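Local atomic coordinates of protein translation factor SUI1 homolog (PDB entry 5ZCY), a protein that probably acts as an archaeal translation initiation factor (aIF1) of the SUI1 family, with a likely role in binding mRNA. Residues 51-56 with 89-94; 61-66 with 76-81. All blocks are in the same frame, centred on the assembly; numbering follows the deposited sequence.

Contact 1 of 2, residues 51-56 with 89-94; sequences EEIAKK and LGFSEE. With NO3 (nitrate ion), chain B.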
loop_
_atom_site.group_PDB
_atom_site.type_symbol
_atom_site.label_atom_id
_atom_site.label_comp_id
_atom_site.label_asym_id
_atom_site.label_seq_id
_atom_site.Cartn_x
_atom_site.Cartn_y
_atom_site.Cartn_z
ATOM N N GLU A 51 1.844 -9.437 -5.045
ATOM C CA GLU A 51 1.214 -10.465 -4.190
ATOM C C GLU A 51 2.002 -10.694 -2.952
ATOM O O GLU A 51 1.491 -10.841 -1.845
ATOM C CB GLU A 51 1.040 -11.803 -4.945
ATOM C CG GLU A 51 0.052 -11.788 -6.075
ATOM C CD GLU A 51 -0.058 -13.140 -6.862
ATOM O OE1 GLU A 51 0.918 -13.870 -6.985
ATOM O OE2 GLU A 51 -1.143 -13.473 -7.337
ATOM N N GLU A 52 3.329 -10.744 -3.119
ATOM C CA GLU A 52 4.168 -10.957 -2.005
ATOM C C GLU A 52 4.183 -9.827 -0.967
ATOM O O GLU A 52 4.187 -10.040 0.230
ATOM C CB GLU A 52 5.632 -11.302 -2.544
ATOM C CG GLU A 52 6.636 -11.506 -1.571
ATOM C CD GLU A 52 8.095 -11.785 -2.104
ATOM O OE1 GLU A 52 8.530 -11.351 -3.248
ATOM O OE2 GLU A 52 8.726 -12.246 -1.148
ATOM N N ILE A 53 4.249 -8.641 -1.536
ATOM C CA ILE A 53 4.186 -7.428 -0.675
ATOM C C ILE A 53 2.846 -7.372 0.023
ATOM O O ILE A 53 2.863 -7.108 1.243
ATOM C CB ILE A 53 4.446 -6.134 -1.516
ATOM C CG1 ILE A 53 5.883 -6.213 -2.073
ATOM C CG2 ILE A 53 4.214 -4.893 -0.658
ATOM C CD1 ILE A 53 6.211 -5.192 -3.106
ATOM N N ALA A 54 1.770 -7.691 -0.662
ATOM C CA ALA A 54 0.465 -7.752 0.008
ATOM C C ALA A 54 0.453 -8.742 1.123
ATOM O O ALA A 54 -0.066 -8.419 2.205
ATOM C CB ALA A 54 -0.629 -7.986 -0.961
ATOM N N LYS A 55 1.006 -9.924 0.878
ATOM C CA LYS A 55 1.033 -10.948 1.955
ATOM C C LYS A 55 1.769 -10.470 3.154
ATOM O O LYS A 55 1.369 -10.703 4.308
ATOM C CB LYS A 55 1.568 -12.242 1.299
ATOM C CG LYS A 55 1.820 -13.441 2.185
ATOM C CD LYS A 55 2.670 -14.538 1.464
ATOM C CE LYS A 55 4.113 -14.070 1.234
ATOM N NZ LYS A 55 4.923 -14.992 0.355
ATOM N N LYS A 56 2.912 -9.778 3.026
ATOM C CA LYS A 56 3.709 -9.302 4.081
ATOM C C LYS A 56 2.914 -8.242 4.883
ATOM O O LYS A 56 2.959 -8.200 6.088
ATOM C CB LYS A 56 5.036 -8.745 3.647
ATOM C CG LYS A 56 5.978 -9.851 3.140
ATOM C CD LYS A 56 7.263 -9.246 2.789
ATOM C CE LYS A 56 8.221 -10.344 2.183
ATOM N NZ LYS A 56 9.468 -9.597 1.929
ATOM N N LEU A 89 10.033 -2.565 4.277
ATOM C CA LEU A 89 10.253 -3.268 3.026
ATOM C C LEU A 89 11.149 -2.496 2.059
ATOM O O LEU A 89 11.132 -2.798 0.874
ATOM C CB LEU A 89 8.867 -3.632 2.357
ATOM C CG LEU A 89 7.946 -4.464 3.273
ATOM C CD1 LEU A 89 6.676 -4.729 2.477
ATOM C CD2 LEU A 89 8.569 -5.780 3.756
ATOM N N GLY A 90 11.852 -1.518 2.596
ATOM C CA GLY A 90 12.867 -0.840 1.817
ATOM C C GLY A 90 12.428 0.233 0.935
ATOM O O GLY A 90 13.221 0.808 0.198
ATOM N N PHE A 91 11.118 0.596 0.918
ATOM C CA PHE A 91 10.690 1.728 0.085
ATOM C C PHE A 91 11.085 3.048 0.726
ATOM O O PHE A 91 10.908 3.244 1.892
ATOM C CB PHE A 91 9.175 1.666 -0.165
ATOM C CG PHE A 91 8.820 0.493 -1.018
ATOM C CD1 PHE A 91 8.880 0.531 -2.401
ATOM C CD2 PHE A 91 8.371 -0.718 -0.491
ATOM C CE1 PHE A 91 8.582 -0.566 -3.184
ATOM C CE2 PHE A 91 8.088 -1.828 -1.281
ATOM C CZ PHE A 91 8.194 -1.757 -2.647
ATOM N N SER A 92 11.532 3.994 -0.115
ATOM C CA SER A 92 11.868 5.332 0.311
ATOM C C SER A 92 10.593 6.117 0.804
ATOM O O SER A 92 9.696 6.247 0.031
ATOM C CB SER A 92 12.444 6.072 -0.868
ATOM O OG SER A 92 12.513 7.459 -0.549
ATOM N N GLU A 93 10.645 6.651 1.966
ATOM C CA GLU A 93 9.410 7.329 2.523
ATOM C C GLU A 93 9.110 8.561 1.722
ATOM O O GLU A 93 7.965 8.947 1.559
ATOM C CB GLU A 93 9.567 7.631 4.017
ATOM C CG GLU A 93 9.454 6.421 4.957
ATOM C CD GLU A 93 9.447 6.787 6.463
ATOM O OE1 GLU A 93 9.343 7.999 6.781
ATOM O OE2 GLU A 93 9.522 5.879 7.344
ATOM N N GLU A 94 10.085 9.164 1.066
ATOM C CA GLU A 94 9.778 10.316 0.201
ATOM C C GLU A 94 8.998 10.054 -1.050
ATOM O O GLU A 94 8.426 10.933 -1.694
ATOM C CB GLU A 94 11.098 11.040 -0.189
ATOM C CG GLU A 94 11.540 12.061 0.827
ATOM C CD GLU A 94 12.837 12.706 0.379
ATOM O OE1 GLU A 94 12.785 13.710 -0.392
ATOM O OE2 GLU A 94 13.908 12.242 0.843
HETATM N N NO3 B . 8.911 -7.702 -0.964
HETATM O O1 NO3 B . 9.158 -7.288 0.056
HETATM O O2 NO3 B . 9.144 -7.135 -2.235
HETATM O O3 NO3 B . 8.140 -8.817 -0.947
#

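Contact 2 of 2, residues 61-66 with 76-81; sequences LACGGT and GDHRDR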
loop_
_atom_site.group_PDB
_atom_site.type_symbol
_atom_site.label_atom_id
_atom_site.label_comp_id
_atom_site.label_asym_id
_atom_site.label_seq_id
_atom_site.Cartn_x
_atom_site.Cartn_y
_atom_site.Cartn_z
ATOM N N LEU A 61 -0.307 -6.534 9.661
ATOM C CA LEU A 61 -1.502 -5.842 10.169
ATOM C C LEU A 61 -2.593 -6.846 10.598
ATOM O O LEU A 61 -3.676 -6.367 11.062
ATOM C CB LEU A 61 -2.000 -4.948 9.020
ATOM C CG LEU A 61 -1.179 -3.793 8.621
ATOM C CD1 LEU A 61 -1.511 -3.228 7.272
ATOM C CD2 LEU A 61 -1.156 -2.655 9.722
ATOM N N ALA A 62 -2.467 -8.145 10.372
ATOM C CA ALA A 62 -3.559 -9.177 10.589
ATOM C C ALA A 62 -4.831 -8.741 9.964
ATOM O O ALA A 62 -5.886 -8.635 10.594
ATOM C CB ALA A 62 -3.787 -9.456 12.079
ATOM N N CYS A 63 -4.755 -8.377 8.700
ATOM C CA CYS A 63 -5.930 -7.851 7.948
ATOM C C CYS A 63 -6.105 -8.602 6.669
ATOM O O CYS A 63 -5.113 -9.279 6.192
ATOM C CB CYS A 63 -5.809 -6.329 7.643
ATOM S SG CYS A 63 -4.531 -5.853 6.532
ATOM N N GLY A 64 -7.217 -8.608 6.023
ATOM C CA GLY A 64 -7.354 -9.112 4.709
ATOM C C GLY A 64 -6.735 -8.217 3.671
ATOM O O GLY A 64 -6.334 -7.097 3.978
ATOM N N GLY A 65 -6.724 -8.737 2.440
ATOM C CA GLY A 65 -6.273 -7.891 1.310
ATOM C C GLY A 65 -5.928 -8.750 0.124
ATOM O O GLY A 65 -5.956 -9.996 0.226
ATOM N N THR A 66 -5.507 -8.068 -0.907
ATOM C CA THR A 66 -5.234 -8.717 -2.196
ATOM C C THR A 66 -4.302 -7.818 -2.987
ATOM O O THR A 66 -4.125 -6.652 -2.711
ATOM C CB THR A 66 -6.554 -8.943 -2.940
ATOM O OG1 THR A 66 -6.355 -9.905 -4.020
ATOM C CG2 THR A 66 -7.207 -7.704 -3.447
ATOM N N GLY A 76 -9.419 -2.293 5.865
ATOM C CA GLY A 76 -9.267 -1.254 6.864
ATOM C C GLY A 76 -8.468 -0.094 6.436
ATOM O O GLY A 76 -7.927 -0.145 5.330
ATOM N N ASP A 77 -8.380 0.939 7.239
ATOM C CA ASP A 77 -7.619 2.158 6.975
ATOM C C ASP A 77 -6.295 2.041 7.714
ATOM O O ASP A 77 -6.255 2.025 8.980
ATOM C CB ASP A 77 -8.372 3.396 7.499
ATOM C CG ASP A 77 -7.714 4.680 7.210
ATOM O OD1 ASP A 77 -6.477 4.744 6.967
ATOM O OD2 ASP A 77 -8.456 5.716 7.231
ATOM N N HIS A 78 -5.187 1.843 6.928
ATOM C CA HIS A 78 -3.834 1.665 7.510
ATOM C C HIS A 78 -2.947 2.754 7.191
ATOM O O HIS A 78 -1.707 2.619 7.198
ATOM C CB HIS A 78 -3.306 0.236 7.106
ATOM C CG HIS A 78 -4.191 -0.850 7.573
ATOM N ND1 HIS A 78 -4.365 -1.073 8.888
ATOM C CD2 HIS A 78 -5.134 -1.625 6.918
ATOM C CE1 HIS A 78 -5.300 -2.005 9.058
ATOM N NE2 HIS A 78 -5.750 -2.356 7.879
ATOM N N ARG A 79 -3.474 3.953 6.851
ATOM C CA ARG A 79 -2.671 5.108 6.581
ATOM C C ARG A 79 -1.812 5.486 7.760
ATOM O O ARG A 79 -0.758 6.102 7.534
ATOM C CB ARG A 79 -3.537 6.277 6.119
ATOM C CG ARG A 79 -4.232 6.026 4.785
ATOM C CD ARG A 79 -5.087 7.194 4.406
ATOM N NE ARG A 79 -6.252 7.268 5.283
ATOM C CZ ARG A 79 -7.061 8.302 5.301
ATOM N NH1 ARG A 79 -6.878 9.308 4.529
ATOM N NH2 ARG A 79 -8.075 8.289 6.161
ATOM N N ASP A 80 -2.218 5.157 8.973
ATOM C CA ASP A 80 -1.430 5.559 10.152
ATOM C C ASP A 80 -0.063 4.856 10.169
ATOM O O ASP A 80 0.866 5.458 10.755
ATOM C CB ASP A 80 -2.193 5.201 11.407
ATOM C CG ASP A 80 -2.779 3.842 11.424
ATOM O OD1 ASP A 80 -2.698 3.013 10.513
ATOM O OD2 ASP A 80 -3.247 3.414 12.502
ATOM N N ARG A 81 0.040 3.669 9.619
ATOM C CA ARG A 81 1.230 2.862 9.780
ATOM C C ARG A 81 1.889 2.584 8.400
ATOM O O ARG A 81 2.992 2.011 8.418
ATOM C CB ARG A 81 0.961 1.540 10.383
ATOM C CG ARG A 81 0.487 1.685 11.827
ATOM C CD ARG A 81 0.101 0.365 12.420
ATOM N NE ARG A 81 1.245 -0.543 12.507
ATOM C CZ ARG A 81 1.169 -1.866 12.761
ATOM N NH1 ARG A 81 0.015 -2.491 12.952
ATOM N NH2 ARG A 81 2.284 -2.557 12.762
#

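Contact 1 of 2, residues 51-56 with 89-94
Ile53 of helix 50-61 meets Leu89 and Phe91 with its two branches. The first torsion (chi1 -63°) sets CG1 beside the backbone N and CG2 anti to it. Ile53 CG2 is 4.0 Å from Leu89 CD1. The two side chains run past each other in opposite directions. On the other branch, Ile53 CD1 lies 4.0 Å from Phe91 CZ. It reaches the ring at its edge, near the ring plane. This is the inner part of the contact. Ile53 is buried here among Leu89, Phe91, Phe48 and Ile72 of strand 71-75. Phe91 leans on Leu86 and Ile43.

The turn that delivers Leu89 and Phe91 is a Schellman motif closing helix 82-88. Gly90, with positive phi, is its C-prime residue. The backbone N of Phe91 hydrogen-bonds back to Leu86 O, and that of Gly90 to Ala87 O. The chain then heads for strand 96-98.

The solvent side differs in burial. Lys56 is exposed, its chain is extended beyond CG, and it meets Leu89 with a single methylene. Lys56 CD and Leu89 CD2 are 3.8 Å apart. Beyond CD, the amine reaches a nitrate ion, probably from the crystallisation liquor. Lys56 NZ donates to nitrate O1 at 3.0 Å, and a weaker bond goes to O3. Nitrate O2 is 3.4 Å from Ile53 CG1. Leu89 CD2 stands 4.0 Å from nitrate O1. Glu52 also comes up to the ion, with Glu52 CG 3.1 Å from nitrate O3. Its carboxylate therefore lies close to the anion, beside the lysine amine that binds it.

Contact 2 of 2, residues 61-66 with 76-81
Leu61 packs on His78 through a CH-pi contact. The CD1 methyl of Leu61 lies over one face of the imidazole, offset toward the rim. Leu61 CD1 is 3.9 Å from the ring centroid and 22° off the ring normal. Its closest ring atom is His78 CG, 3.6 Å from Leu61 CD1. The other methyl, CD2, lies over a face of the Arg81 guanidinium, with Leu61 CD2 and Arg81 NH1 3.4 Å apart. The arginine chain, bent at chi3 (64°), runs past the leucine in the opposite direction.

The sulfur contact is oblique. Cys63 SG is 4.6 Å from the His78 ring centroid and 41° off its normal. The imidazole is also tied by a polar bond, since His78 NE2 is hydrogen-bonded to Gln75 O.

In the fold, this contact brings the end of helix 50-61 and the turn into strand 65-68 against the loop from strand 71-75 to helix 82-88. Strands 65-68 and 71-75 form an antiparallel pair.

Asp77 and Arg79 brace that loop. Asp77 OD1 accepts from both Arg79 N and Arg79 NE. The bond from Arg79 N to Asp77 OD1, 3.1 Å long, makes an Asx turn. Arg79 grips the carboxylate side-on. While its NE goes to OD1, its NH2 meets the syn lone pair of Asp77 OD2, a salt bridge of 2.8 Å between Arg79 NH2 and Asp77 OD2. Arg79 NH1 ties the loop to the chain end through the C-terminal carboxylate of Glu99.

In the fold
From the N terminus, strands 24-30 and 36-41 come first, then helix 50-61, which supplies the first segment of contact 1. The end of that helix, the turn after it and the start of strand 65-68 supply the first segment of contact 2. The chain passes through strands 65-68 and 71-75, and contact 2 closes this short loop at residues 76-81. Helix 82-88 follows, and contact 1 closes the longer loop at residues 89-94, ahead of strand 96-98. Contact 2 is therefore nested inside contact 1. Their centres are about 13 Å apart, and they touch where Ala54 CB packs on Thr66 O. Together they join helix 50-61 to the connections at both ends of helix 82-88.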